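Long-range contacts in putative TOXIN related protein (Parabacteroides distasonis ATCC 8503, PDB 3K0Y), which is of unknown function but may be toxin-related, and pairs a NigD-like OB domain with a NigD-like beta-sandwich domain: residues A[13-18]-A[51-56]; A[134-139]-A[150-155]; A[146-151]-A[182-187]. All coordinates share one frame; numbering follows the deposited sequence.

Overall arrangement
Contact 1 lies in the NigD-like OB domain, contacts 2 and 3 in the NigD-like beta-sandwich domain, on the opposite side of the chain's centre. Contacts 2 and 3 share Leu150 and Glu151. Both use strand 149-155, which runs antiparallel to 135-139 on one side and parallel to 184-192 on the other. Their centres are about 16 Å apart. Contact 2 is buried; contacts 1 and 3 are only partly so. Contact 1 combines a backbone ladder with an arginine laid across the neighbouring strand. Contact 2 has a fuller ladder, a histidine pair and an ion pair on opposite faces. Contact 3, where a turn leads into strand 149-155, relies on two backbone bonds and apolar packing.

Contact 1 of 3, residues A[13-18]-A[51-56]; sequences IAVATV and NQRALV
Arg53 reaches across to Val15 and Thr17 on an antiparallel strand pair of the NigD-like OB domain. Its CB lies near Ala16 O. CG points back beside the backbone N (chi1 -55°), and bends at chi2 and chi3 turn the chain over strand 13-18. CD passes Val15 CG1 and Thr17 OG1. Arg53 NE then donates to Thr17 OG1 at 2.9 Å, with the oxygen tilted 21° from the guanidinium plane. NH2 adds a weak bond to the same oxygen. The Val15 side chain crosses the arginine at about a right angle, and its CG1 meets both Arg53 CZ (3.6 Å) and Arg53 NH1 (3.3 Å). Asp31 forms a salt bridge with NH2, Asn121 bonds NH1, and Asp117 bonds Thr17 OG1, so this buried charge is held from several directions.

Beneath it, Ala14 pairs with Val56 and Ala16 with Ala54 through two backbone bonds each. Ala16 CB meets Val56 CG2 on the face away from Arg53. Leu55 CD1 fits between Ile13 CG2 and Val15 CG2. Val18 N donates to Gln52 O. Beyond it, one water bridges the two segments: it donates to Val18 O at 2.8 Å and accepts from Asn51 N at 3.0 Å.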
ATOM      1  N   ILE A  13      15.015   7.473   4.820  1.00 59.11           N
ATOM      2  CA  ILE A  13      13.903   6.622   5.188  1.00 56.97           C
ATOM      3  C   ILE A  13      12.924   6.647   4.050  1.00 54.80           C
ATOM      4  O   ILE A  13      12.561   7.704   3.583  1.00 53.60           O
ATOM      5  CB  ILE A  13      13.245   7.035   6.505  1.00 57.23           C
ATOM      6  CG1 ILE A  13      14.333   7.269   7.578  1.00 57.31           C
ATOM      7  CG2 ILE A  13      12.298   5.906   6.975  1.00 56.70           C
ATOM      8  CD1 ILE A  13      13.828   7.382   9.035  1.00 54.34           C
ATOM      9  N   ALA A  14      12.539   5.466   3.568  1.00 52.89           N
ATOM     10  CA  ALA A  14      11.623   5.356   2.434  1.00 51.07           C
ATOM     11  C   ALA A  14      10.846   4.021   2.423  1.00 50.01           C
ATOM     12  O   ALA A  14      11.288   3.023   3.019  1.00 49.24           O
ATOM     13  CB  ALA A  14      12.407   5.537   1.122  1.00 50.67           C
ATOM     14  N   VAL A  15       9.689   4.023   1.749  1.00 48.27           N
ATOM     15  CA  VAL A  15       8.940   2.821   1.482  1.00 48.45           C
ATOM     16  C   VAL A  15       9.584   2.193   0.226  1.00 48.34           C
ATOM     17  O   VAL A  15       9.881   2.915  -0.738  1.00 50.29           O
ATOM     18  CB  VAL A  15       7.406   3.108   1.358  1.00 48.82           C
ATOM     19  CG1 VAL A  15       6.590   1.834   0.969  1.00 46.89           C
ATOM     20  CG2 VAL A  15       6.872   3.697   2.655  1.00 46.60           C
ATOM     21  N   ALA A  16       9.889   0.891   0.291  1.00 46.23           N
ATOM     22  CA  ALA A  16      10.502   0.137  -0.803  1.00 45.01           C
ATOM     23  C   ALA A  16       9.780  -1.179  -1.008  1.00 44.49           C
ATOM     24  O   ALA A  16       9.251  -1.763  -0.050  1.00 44.35           O
ATOM     25  CB  ALA A  16      11.961  -0.190  -0.488  1.00 44.10           C
ATOM     26  N   THR A  17       9.854  -1.685  -2.227  1.00 44.01           N
ATOM     27  CA  THR A  17       9.478  -3.054  -2.504  1.00 43.98           C
ATOM     28  C   THR A  17      10.687  -3.981  -2.402  1.00 44.73           C
ATOM     29  O   THR A  17      11.735  -3.716  -2.958  1.00 44.04           O
ATOM     30  CB  THR A  17       8.819  -3.198  -3.863  1.00 44.34           C
ATOM     31  OG1 THR A  17       7.766  -2.220  -3.963  1.00 41.04           O
ATOM     32  CG2 THR A  17       8.275  -4.697  -4.074  1.00 42.43           C
ATOM     33  N   VAL A  18      10.511  -5.061  -1.647  1.00 45.55           N
ATOM     34  CA  VAL A  18      11.501  -6.086  -1.497  1.00 46.45           C
ATOM     35  C   VAL A  18      11.443  -7.009  -2.714  1.00 47.88           C
ATOM     36  O   VAL A  18      10.403  -7.584  -3.027  1.00 48.39           O
ATOM     37  CB  VAL A  18      11.252  -6.946  -0.203  1.00 46.41           C
ATOM     38  CG1 VAL A  18      12.262  -8.121  -0.140  1.00 46.70           C
ATOM     39  CG2 VAL A  18      11.365  -6.122   1.085  1.00 43.38           C
ATOM     40  N   ASN A  51       6.616  -9.476  -3.467  1.00 50.40           N
ATOM     41  CA  ASN A  51       5.474  -8.548  -3.379  1.00 50.62           C
ATOM     42  C   ASN A  51       5.162  -8.007  -1.970  1.00 49.58           C
ATOM     43  O   ASN A  51       4.019  -7.986  -1.524  1.00 50.30           O
ATOM     44  CB  ASN A  51       4.273  -9.235  -4.013  1.00 51.57           C
ATOM     45  CG  ASN A  51       4.611  -9.808  -5.379  1.00 52.66           C
ATOM     46  OD1 ASN A  51       4.636 -11.026  -5.559  1.00 58.28           O
ATOM     47  ND2 ASN A  51       4.946  -8.940  -6.316  1.00 51.96           N
ATOM     48  N   GLN A  52       6.215  -7.594  -1.271  1.00 47.82           N
ATOM     49  CA  GLN A  52       6.128  -7.153   0.112  1.00 45.56           C
ATOM     50  C   GLN A  52       6.768  -5.784   0.136  1.00 44.72           C
ATOM     51  O   GLN A  52       7.846  -5.613  -0.436  1.00 44.28           O
ATOM     52  CB  GLN A  52       6.925  -8.119   0.992  1.00 45.94           C
ATOM     53  CG  GLN A  52       7.110  -7.718   2.395  1.00 44.79           C
ATOM     54  CD  GLN A  52       5.828  -7.732   3.187  1.00 45.37           C
ATOM     55  OE1 GLN A  52       5.195  -8.750   3.313  1.00 45.00           O
ATOM     56  NE2 GLN A  52       5.474  -6.599   3.766  1.00 43.39           N
ATOM     57  N   ARG A  53       6.117  -4.814   0.760  1.00 42.13           N
ATOM     58  CA  ARG A  53       6.758  -3.497   0.939  1.00 41.90           C
ATOM     59  C   ARG A  53       7.287  -3.391   2.354  1.00 41.16           C
ATOM     60  O   ARG A  53       6.836  -4.127   3.249  1.00 41.86           O
ATOM     61  CB  ARG A  53       5.771  -2.382   0.669  1.00 40.64           C
ATOM     62  CG  ARG A  53       5.115  -2.467  -0.682  1.00 41.42           C
ATOM     63  CD  ARG A  53       4.956  -1.059  -1.302  1.00 37.92           C
ATOM     64  NE  ARG A  53       6.162  -0.705  -2.036  1.00 42.60           N
ATOM     65  CZ  ARG A  53       6.461   0.533  -2.433  1.00 40.25           C
ATOM     66  NH1 ARG A  53       5.657   1.551  -2.138  1.00 39.66           N
ATOM     67  NH2 ARG A  53       7.545   0.734  -3.129  1.00 41.32           N
ATOM     68  N   ALA A  54       8.212  -2.470   2.555  1.00 40.80           N
ATOM     69  CA  ALA A  54       8.846  -2.270   3.849  1.00 41.53           C
ATOM     70  C   ALA A  54       9.239  -0.806   4.003  1.00 41.43           C
ATOM     71  O   ALA A  54       9.462  -0.118   3.018  1.00 42.58           O
ATOM     72  CB  ALA A  54      10.071  -3.156   4.021  1.00 40.34           C
ATOM     73  N   LEU A  55       9.238  -0.342   5.236  1.00 41.56           N
ATOM     74  CA  LEU A  55       9.853   0.912   5.599  1.00 43.60           C
ATOM     75  C   LEU A  55      11.338   0.621   5.879  1.00 43.20           C
ATOM     76  O   LEU A  55      11.673  -0.169   6.777  1.00 43.94           O
ATOM     77  CB  LEU A  55       9.142   1.493   6.833  1.00 43.89           C
ATOM     78  CG  LEU A  55       9.480   2.941   7.198  1.00 47.00           C
ATOM     79  CD1 LEU A  55       9.063   3.918   6.097  1.00 47.18           C
ATOM     80  CD2 LEU A  55       8.807   3.275   8.566  1.00 48.99           C
ATOM     81  N   VAL A  56      12.209   1.236   5.094  1.00 43.75           N
ATOM     82  CA  VAL A  56      13.630   0.975   5.129  1.00 44.82           C
ATOM     83  C   VAL A  56      14.451   2.210   5.528  1.00 45.73           C
ATOM     84  O   VAL A  56      14.307   3.263   4.930  1.00 45.82           O
ATOM     85  CB  VAL A  56      14.143   0.476   3.761  1.00 45.03           C
ATOM     86  CG1 VAL A  56      15.614   0.133   3.851  1.00 44.91           C
ATOM     87  CG2 VAL A  56      13.311  -0.766   3.263  1.00 43.55           C
TER
HETATM   88  O   HOH W   1       8.816  -8.381  -5.211  1.00 50.85           O

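Contact 2 of 3, residues A[134-139]-A[150-155]; sequences HFINLI and LEFRHN
His134 and His154 meet through different first torsions. The His134 ring swings back beside its backbone N (chi1 -61°), while the His154 ring lies opposite its own N (chi1 168°). They touch rim to rim with planes at 44°. His134 ND1 and His154 NE2 share a bent hydrogen bond of 2.8 Å. Asp159 bonds the far nitrogen of His134, and the backbone O of Asp104 bonds that of His154.

The two strands form a beta hairpin of the NigD-like beta-sandwich domain. Six backbone bonds join Phe135 to Asn155, Asn137 to Arg153 and Ile139 to Glu151. On the histidine face, Ile136 CD1 meets the His154 ring edge at CD2, and its CG2 lies 3.5 Å from Phe152 CE1. Leu138 CD2 packs on Leu150 CD1. Strand 119-128 lies against this face.

On the other face, Ile139 CD1 lies 3.5 Å from Glu151 OE1 and 3.8 Å from Arg153 NE. Arg153 grips that oxygen side-on, with NE at 2.9 Å and NH2 at 2.7 Å from Glu151 OE1. Asp98 takes Arg153 NH1 in a second salt bridge. The buried arginine is thus paired with two carboxylates, which probably offsets its charge within the domain.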
ATOM      1  N   HIS A 134      -7.126  -5.128  13.952  1.00 41.96           N
ATOM      2  CA  HIS A 134      -7.983  -4.475  12.974  1.00 41.40           C
ATOM      3  C   HIS A 134      -7.757  -5.088  11.577  1.00 41.42           C
ATOM      4  O   HIS A 134      -6.650  -5.443  11.251  1.00 42.03           O
ATOM      5  CB  HIS A 134      -7.704  -2.981  12.929  1.00 41.35           C
ATOM      6  CG  HIS A 134      -7.954  -2.265  14.216  1.00 41.70           C
ATOM      7  ND1 HIS A 134      -8.144  -0.901  14.273  1.00 40.32           N
ATOM      8  CD2 HIS A 134      -8.015  -2.712  15.502  1.00 40.71           C
ATOM      9  CE1 HIS A 134      -8.343  -0.546  15.537  1.00 44.25           C
ATOM     10  NE2 HIS A 134      -8.274  -1.628  16.298  1.00 41.01           N
ATOM     11  N   PHE A 135      -8.826  -5.205  10.779  1.00 41.05           N
ATOM     12  CA  PHE A 135      -8.797  -5.780   9.430  1.00 40.51           C
ATOM     13  C   PHE A 135      -8.785  -4.618   8.443  1.00 40.33           C
ATOM     14  O   PHE A 135      -9.684  -3.807   8.479  1.00 41.07           O
ATOM     15  CB  PHE A 135     -10.079  -6.579   9.253  1.00 40.62           C
ATOM     16  CG  PHE A 135     -10.101  -7.556   8.107  1.00 39.68           C
ATOM     17  CD1 PHE A 135      -8.953  -8.197   7.655  1.00 41.03           C
ATOM     18  CD2 PHE A 135     -11.331  -7.941   7.595  1.00 40.56           C
ATOM     19  CE1 PHE A 135      -9.001  -9.170   6.665  1.00 40.77           C
ATOM     20  CE2 PHE A 135     -11.422  -8.912   6.584  1.00 43.35           C
ATOM     21  CZ  PHE A 135     -10.231  -9.546   6.125  1.00 43.26           C
ATOM     22  N   ILE A 136      -7.799  -4.598   7.549  1.00 40.59           N
ATOM     23  CA  ILE A 136      -7.483  -3.468   6.661  1.00 42.00           C
ATOM     24  C   ILE A 136      -7.589  -4.002   5.241  1.00 41.83           C
ATOM     25  O   ILE A 136      -6.910  -4.970   4.893  1.00 40.87           O
ATOM     26  CB  ILE A 136      -6.008  -2.967   6.863  1.00 42.28           C
ATOM     27  CG1 ILE A 136      -5.697  -2.670   8.322  1.00 46.28           C
ATOM     28  CG2 ILE A 136      -5.724  -1.711   6.104  1.00 43.28           C
ATOM     29  CD1 ILE A 136      -6.620  -1.550   8.903  1.00 50.00           C
ATOM     30  N   ASN A 137      -8.436  -3.391   4.421  1.00 41.42           N
ATOM     31  CA  ASN A 137      -8.611  -3.873   3.049  1.00 41.87           C
ATOM     32  C   ASN A 137      -8.892  -2.785   2.015  1.00 41.10           C
ATOM     33  O   ASN A 137      -9.321  -1.692   2.334  1.00 41.70           O
ATOM     34  CB  ASN A 137      -9.777  -4.858   2.984  1.00 41.20           C
ATOM     35  CG  ASN A 137      -9.450  -6.181   3.609  1.00 41.91           C
ATOM     36  OD1 ASN A 137      -8.754  -6.993   3.015  1.00 41.95           O
ATOM     37  ND2 ASN A 137      -9.925  -6.388   4.828  1.00 40.53           N
ATOM     38  N   LEU A 138      -8.703  -3.153   0.771  1.00 40.96           N
ATOM     39  CA  LEU A 138      -9.058  -2.311  -0.366  1.00 41.30           C
ATOM     40  C   LEU A 138      -9.935  -3.183  -1.265  1.00 41.80           C
ATOM     41  O   LEU A 138      -9.515  -4.285  -1.634  1.00 42.23           O
ATOM     42  CB  LEU A 138      -7.803  -1.914  -1.114  1.00 40.14           C
ATOM     43  CG  LEU A 138      -7.987  -0.860  -2.205  1.00 42.23           C
ATOM     44  CD1 LEU A 138      -8.265   0.484  -1.569  1.00 41.34           C
ATOM     45  CD2 LEU A 138      -6.728  -0.827  -3.096  1.00 39.65           C
ATOM     46  N   ILE A 139     -11.133  -2.704  -1.580  1.00 42.73           N
ATOM     47  CA  ILE A 139     -12.082  -3.454  -2.399  1.00 43.42           C
ATOM     48  C   ILE A 139     -12.648  -2.659  -3.541  1.00 43.13           C
ATOM     49  O   ILE A 139     -12.601  -1.416  -3.558  1.00 42.24           O
ATOM     50  CB  ILE A 139     -13.236  -3.977  -1.592  1.00 43.94           C
ATOM     51  CG1 ILE A 139     -14.167  -2.843  -1.133  1.00 44.10           C
ATOM     52  CG2 ILE A 139     -12.698  -4.808  -0.404  1.00 44.82           C
ATOM     53  CD1 ILE A 139     -15.422  -3.366  -0.394  1.00 45.57           C
ATOM     54  N   LEU A 150     -12.255   2.470  -5.911  1.00 44.50           N
ATOM     55  CA  LEU A 150     -11.940   1.561  -4.817  1.00 44.20           C
ATOM     56  C   LEU A 150     -12.413   2.108  -3.488  1.00 44.35           C
ATOM     57  O   LEU A 150     -12.671   3.310  -3.360  1.00 44.04           O
ATOM     58  CB  LEU A 150     -10.459   1.291  -4.785  1.00 43.67           C
ATOM     59  CG  LEU A 150      -9.809   0.830  -6.086  1.00 46.37           C
ATOM     60  CD1 LEU A 150      -8.269   1.062  -6.011  1.00 49.73           C
ATOM     61  CD2 LEU A 150     -10.078  -0.629  -6.317  1.00 50.36           C
ATOM     62  N   GLU A 151     -12.558   1.214  -2.501  1.00 43.45           N
ATOM     63  CA  GLU A 151     -12.886   1.617  -1.148  1.00 43.03           C
ATOM     64  C   GLU A 151     -11.838   1.062  -0.180  1.00 42.02           C
ATOM     65  O   GLU A 151     -11.541  -0.132  -0.187  1.00 42.61           O
ATOM     66  CB  GLU A 151     -14.240   1.076  -0.716  1.00 42.96           C
ATOM     67  CG  GLU A 151     -15.380   1.543  -1.471  1.00 43.79           C
ATOM     68  CD  GLU A 151     -16.727   0.901  -1.028  1.00 43.48           C
ATOM     69  OE1 GLU A 151     -16.754  -0.094  -0.268  1.00 42.74           O
ATOM     70  OE2 GLU A 151     -17.758   1.427  -1.464  1.00 46.18           O
ATOM     71  N   PHE A 152     -11.284   1.935   0.639  1.00 41.02           N
ATOM     72  CA  PHE A 152     -10.390   1.560   1.677  1.00 40.85           C
ATOM     73  C   PHE A 152     -11.250   1.298   2.883  1.00 40.60           C
ATOM     74  O   PHE A 152     -11.972   2.152   3.338  1.00 42.06           O
ATOM     75  CB  PHE A 152      -9.380   2.671   1.969  1.00 40.87           C
ATOM     76  CG  PHE A 152      -8.507   2.394   3.158  1.00 40.88           C
ATOM     77  CD1 PHE A 152      -7.648   1.308   3.153  1.00 41.01           C
ATOM     78  CD2 PHE A 152      -8.561   3.184   4.272  1.00 41.12           C
ATOM     79  CE1 PHE A 152      -6.851   1.035   4.250  1.00 42.51           C
ATOM     80  CE2 PHE A 152      -7.756   2.942   5.371  1.00 43.51           C
ATOM     81  CZ  PHE A 152      -6.881   1.862   5.364  1.00 42.83           C
ATOM     82  N   ARG A 153     -11.146   0.098   3.417  1.00 41.39           N
ATOM     83  CA  ARG A 153     -12.010  -0.370   4.473  1.00 41.30           C
ATOM     84  C   ARG A 153     -11.208  -0.722   5.737  1.00 40.57           C
ATOM     85  O   ARG A 153     -10.064  -1.225   5.655  1.00 39.58           O
ATOM     86  CB  ARG A 153     -12.736  -1.592   3.932  1.00 41.93           C
ATOM     87  CG  ARG A 153     -13.650  -1.275   2.781  1.00 44.60           C
ATOM     88  CD  ARG A 153     -14.933  -0.926   3.382  1.00 49.23           C
ATOM     89  NE  ARG A 153     -16.029  -0.866   2.447  1.00 50.53           N
ATOM     90  CZ  ARG A 153     -17.290  -0.855   2.836  1.00 47.02           C
ATOM     91  NH1 ARG A 153     -17.584  -0.915   4.117  1.00 43.60           N
ATOM     92  NH2 ARG A 153     -18.243  -0.745   1.947  1.00 48.12           N
ATOM     93  N   HIS A 154     -11.807  -0.408   6.896  1.00 40.12           N
ATOM     94  CA  HIS A 154     -11.211  -0.618   8.204  1.00 39.46           C
ATOM     95  C   HIS A 154     -12.262  -1.177   9.136  1.00 39.52           C
ATOM     96  O   HIS A 154     -13.348  -0.562   9.305  1.00 39.62           O
ATOM     97  CB  HIS A 154     -10.626   0.691   8.713  1.00 40.21           C
ATOM     98  CG  HIS A 154     -10.234   0.705  10.166  1.00 38.33           C
ATOM     99  ND1 HIS A 154     -10.827   1.556  11.065  1.00 40.78           N
ATOM    100  CD2 HIS A 154      -9.256   0.065  10.848  1.00 39.12           C
ATOM    101  CE1 HIS A 154     -10.272   1.401  12.256  1.00 38.20           C
ATOM    102  NE2 HIS A 154      -9.320   0.491  12.157  1.00 39.05           N
ATOM    103  N   ASN A 155     -11.964  -2.357   9.689  1.00 37.74           N
ATOM    104  CA  ASN A 155     -12.793  -2.949  10.754  1.00 39.09           C
ATOM    105  C   ASN A 155     -11.997  -3.047  12.042  1.00 38.81           C
ATOM    106  O   ASN A 155     -11.037  -3.791  12.104  1.00 39.21           O
ATOM    107  CB  ASN A 155     -13.224  -4.359  10.369  1.00 38.78           C
ATOM    108  CG  ASN A 155     -14.522  -4.784  11.027  1.00 38.73           C
ATOM    109  OD1 ASN A 155     -14.836  -4.383  12.128  1.00 37.91           O
ATOM    110  ND2 ASN A 155     -15.283  -5.595  10.325  1.00 36.41           N
TER

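Contact 3 of 3, residues A[146-151]-A[182-187]; sequences DPYTLE and ETVDLV
Val187 bonds segment 146-151 through both its backbone N and O. Val187 O accepts from Leu150 N at 2.7 Å, and Val187 N donates to Tyr148 O at 3.0 Å. Both bonds are nearly straight, at 172° and 167°. They set Thr149 beside Val187 as a parallel bridge, part of the pairing of the two inner strands of the mixed four-stranded sheet in the NigD-like beta-sandwich domain. A type I turn from Asp146 to Thr149 leads into the strand.

Two CA-H...O contacts run alongside: Leu186 CA to Tyr148 O and Thr149 CA to Val187 O. The side chains of Thr149 and Val187 run side by side and point the same way. On the other face, Leu150 CD1 touches Leu186 CD1 at 3.7 Å, the two side chains crossing at a slant. Leu186 CD1 also lies at the edge of the Tyr148 ring. On its other side, strand 184-192 pairs with strand 195-203, an outer strand of the sheet.

Farther out, Tyr148 packs against Val184, Asp185 and Leu186. Tyr148 CB comes 3.4 Å from Asp185 O. The tyrosine hydroxyl bonds Pro177 O, which helps fix the end of the ring. The Asp185 carboxylate turns away from this packing and forms a salt bridge with Lys202. Val184 CG2 stands between its own backbone N and carbonyl carbon. From there this methyl makes a CH-pi contact with the Tyr148 ring: CG2 is 3.8 Å from the ring centroid and only 7° off the ring normal.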
ATOM      1  N   ASP A 146     -17.056   0.087 -12.892  1.00 42.89           N
ATOM      2  CA  ASP A 146     -16.323   1.177 -12.241  1.00 44.55           C
ATOM      3  C   ASP A 146     -15.032   0.573 -11.694  1.00 44.03           C
ATOM      4  O   ASP A 146     -14.783   0.619 -10.502  1.00 43.57           O
ATOM      5  CB  ASP A 146     -17.212   1.770 -11.139  1.00 45.31           C
ATOM      6  CG  ASP A 146     -16.766   3.189 -10.673  1.00 52.95           C
ATOM      7  OD1 ASP A 146     -15.707   3.762 -11.169  1.00 57.23           O
ATOM      8  OD2 ASP A 146     -17.495   3.730  -9.766  1.00 57.95           O
ATOM      9  N   PRO A 147     -14.203  -0.007 -12.576  1.00 44.17           N
ATOM     10  CA  PRO A 147     -13.036  -0.772 -12.084  1.00 45.08           C
ATOM     11  C   PRO A 147     -11.992   0.067 -11.305  1.00 44.40           C
ATOM     12  O   PRO A 147     -11.334  -0.453 -10.387  1.00 44.78           O
ATOM     13  CB  PRO A 147     -12.439  -1.375 -13.359  1.00 45.06           C
ATOM     14  CG  PRO A 147     -12.966  -0.549 -14.475  1.00 44.72           C
ATOM     15  CD  PRO A 147     -14.264   0.031 -14.047  1.00 45.03           C
ATOM     16  N   TYR A 148     -11.930   1.359 -11.594  1.00 43.71           N
ATOM     17  CA  TYR A 148     -10.933   2.246 -10.996  1.00 43.92           C
ATOM     18  C   TYR A 148     -11.453   3.032  -9.820  1.00 43.52           C
ATOM     19  O   TYR A 148     -10.839   4.032  -9.444  1.00 42.91           O
ATOM     20  CB  TYR A 148     -10.381   3.180 -12.057  1.00 43.69           C
ATOM     21  CG  TYR A 148      -9.748   2.418 -13.172  1.00 43.78           C
ATOM     22  CD1 TYR A 148      -8.609   1.663 -12.942  1.00 43.67           C
ATOM     23  CD2 TYR A 148     -10.308   2.401 -14.452  1.00 45.77           C
ATOM     24  CE1 TYR A 148      -8.010   0.937 -13.958  1.00 46.02           C
ATOM     25  CE2 TYR A 148      -9.694   1.685 -15.504  1.00 44.21           C
ATOM     26  CZ  TYR A 148      -8.555   0.957 -15.239  1.00 44.66           C
ATOM     27  OH  TYR A 148      -7.920   0.235 -16.200  1.00 43.92           O
ATOM     28  N   THR A 149     -12.577   2.590  -9.256  1.00 43.12           N
ATOM     29  CA  THR A 149     -13.149   3.186  -8.056  1.00 44.03           C
ATOM     30  C   THR A 149     -12.978   2.106  -6.972  1.00 44.32           C
ATOM     31  O   THR A 149     -13.496   0.962  -7.095  1.00 45.09           O
ATOM     32  CB  THR A 149     -14.652   3.614  -8.185  1.00 43.72           C
ATOM     33  OG1 THR A 149     -14.823   4.640  -9.182  1.00 47.36           O
ATOM     34  CG2 THR A 149     -15.197   4.139  -6.836  1.00 43.37           C
ATOM     35  N   LEU A 150     -12.255   2.470  -5.911  1.00 44.50           N
ATOM     36  CA  LEU A 150     -11.940   1.561  -4.817  1.00 44.20           C
ATOM     37  C   LEU A 150     -12.413   2.108  -3.488  1.00 44.35           C
ATOM     38  O   LEU A 150     -12.671   3.310  -3.360  1.00 44.04           O
ATOM     39  CB  LEU A 150     -10.459   1.291  -4.785  1.00 43.67           C
ATOM     40  CG  LEU A 150      -9.809   0.830  -6.086  1.00 46.37           C
ATOM     41  CD1 LEU A 150      -8.269   1.062  -6.011  1.00 49.73           C
ATOM     42  CD2 LEU A 150     -10.078  -0.629  -6.317  1.00 50.36           C
ATOM     43  N   GLU A 151     -12.558   1.214  -2.501  1.00 43.45           N
ATOM     44  CA  GLU A 151     -12.886   1.617  -1.148  1.00 43.03           C
ATOM     45  C   GLU A 151     -11.838   1.062  -0.180  1.00 42.02           C
ATOM     46  O   GLU A 151     -11.541  -0.132  -0.187  1.00 42.61           O
ATOM     47  CB  GLU A 151     -14.240   1.076  -0.716  1.00 42.96           C
ATOM     48  CG  GLU A 151     -15.380   1.543  -1.471  1.00 43.79           C
ATOM     49  CD  GLU A 151     -16.727   0.901  -1.028  1.00 43.48           C
ATOM     50  OE1 GLU A 151     -16.754  -0.094  -0.268  1.00 42.74           O
ATOM     51  OE2 GLU A 151     -17.758   1.427  -1.464  1.00 46.18           O
ATOM     52  N   GLU A 182      -1.842   4.207 -20.984  1.00 55.23           N
ATOM     53  CA  GLU A 182      -2.478   5.501 -20.721  1.00 54.90           C
ATOM     54  C   GLU A 182      -2.678   5.672 -19.205  1.00 53.79           C
ATOM     55  O   GLU A 182      -2.793   4.695 -18.464  1.00 53.87           O
ATOM     56  CB  GLU A 182      -3.865   5.578 -21.391  1.00 55.37           C
ATOM     57  CG  GLU A 182      -3.937   6.161 -22.832  1.00 58.87           C
ATOM     58  CD  GLU A 182      -5.408   6.503 -23.255  1.00 62.82           C
ATOM     59  OE1 GLU A 182      -6.000   7.406 -22.624  1.00 65.17           O
ATOM     60  OE2 GLU A 182      -5.972   5.876 -24.198  1.00 62.53           O
ATOM     61  N   THR A 183      -2.817   6.918 -18.772  1.00 52.43           N
ATOM     62  CA  THR A 183      -3.160   7.243 -17.395  1.00 51.31           C
ATOM     63  C   THR A 183      -4.669   7.474 -17.168  1.00 49.86           C
ATOM     64  O   THR A 183      -5.335   8.100 -17.978  1.00 50.74           O
ATOM     65  CB  THR A 183      -2.362   8.426 -16.945  1.00 51.07           C
ATOM     66  OG1 THR A 183      -0.968   8.162 -17.208  1.00 51.46           O
ATOM     67  CG2 THR A 183      -2.533   8.619 -15.438  1.00 51.62           C
ATOM     68  N   VAL A 184      -5.195   6.935 -16.065  1.00 47.27           N
ATOM     69  CA  VAL A 184      -6.608   7.037 -15.718  1.00 45.16           C
ATOM     70  C   VAL A 184      -6.717   7.574 -14.335  1.00 45.30           C
ATOM     71  O   VAL A 184      -5.702   7.637 -13.610  1.00 45.35           O
ATOM     72  CB  VAL A 184      -7.358   5.641 -15.733  1.00 44.73           C
ATOM     73  CG1 VAL A 184      -7.290   4.981 -17.133  1.00 44.48           C
ATOM     74  CG2 VAL A 184      -6.843   4.711 -14.637  1.00 41.14           C
ATOM     75  N   ASP A 185      -7.943   7.925 -13.952  1.00 44.69           N
ATOM     76  CA  ASP A 185      -8.248   8.394 -12.628  1.00 45.61           C
ATOM     77  C   ASP A 185      -8.610   7.239 -11.721  1.00 46.16           C
ATOM     78  O   ASP A 185      -9.471   6.421 -12.066  1.00 46.39           O
ATOM     79  CB  ASP A 185      -9.415   9.360 -12.640  1.00 45.62           C
ATOM     80  CG  ASP A 185      -9.073  10.695 -13.284  1.00 47.57           C
ATOM     81  OD1 ASP A 185      -7.879  11.005 -13.535  1.00 49.02           O
ATOM     82  OD2 ASP A 185     -10.045  11.414 -13.535  1.00 51.37           O
ATOM     83  N   LEU A 186      -7.951   7.185 -10.568  1.00 44.99           N
ATOM     84  CA  LEU A 186      -8.224   6.179  -9.557  1.00 43.79           C
ATOM     85  C   LEU A 186      -8.845   6.934  -8.414  1.00 42.51           C
ATOM     86  O   LEU A 186      -8.281   7.910  -7.934  1.00 43.16           O
ATOM     87  CB  LEU A 186      -6.935   5.484  -9.148  1.00 44.16           C
ATOM     88  CG  LEU A 186      -6.991   4.235  -8.275  1.00 43.45           C
ATOM     89  CD1 LEU A 186      -7.501   3.053  -9.036  1.00 43.05           C
ATOM     90  CD2 LEU A 186      -5.627   3.877  -7.652  1.00 44.19           C
ATOM     91  N   VAL A 187     -10.047   6.537  -8.044  1.00 41.30           N
ATOM     92  CA  VAL A 187     -10.817   7.152  -6.984  1.00 41.52           C
ATOM     93  C   VAL A 187     -10.775   6.140  -5.815  1.00 42.32           C
ATOM     94  O   VAL A 187     -11.163   4.973  -5.965  1.00 41.49           O
ATOM     95  CB  VAL A 187     -12.262   7.461  -7.454  1.00 41.45           C
ATOM     96  CG1 VAL A 187     -13.153   7.927  -6.310  1.00 40.46           C
ATOM     97  CG2 VAL A 187     -12.239   8.548  -8.592  1.00 41.53           C
TER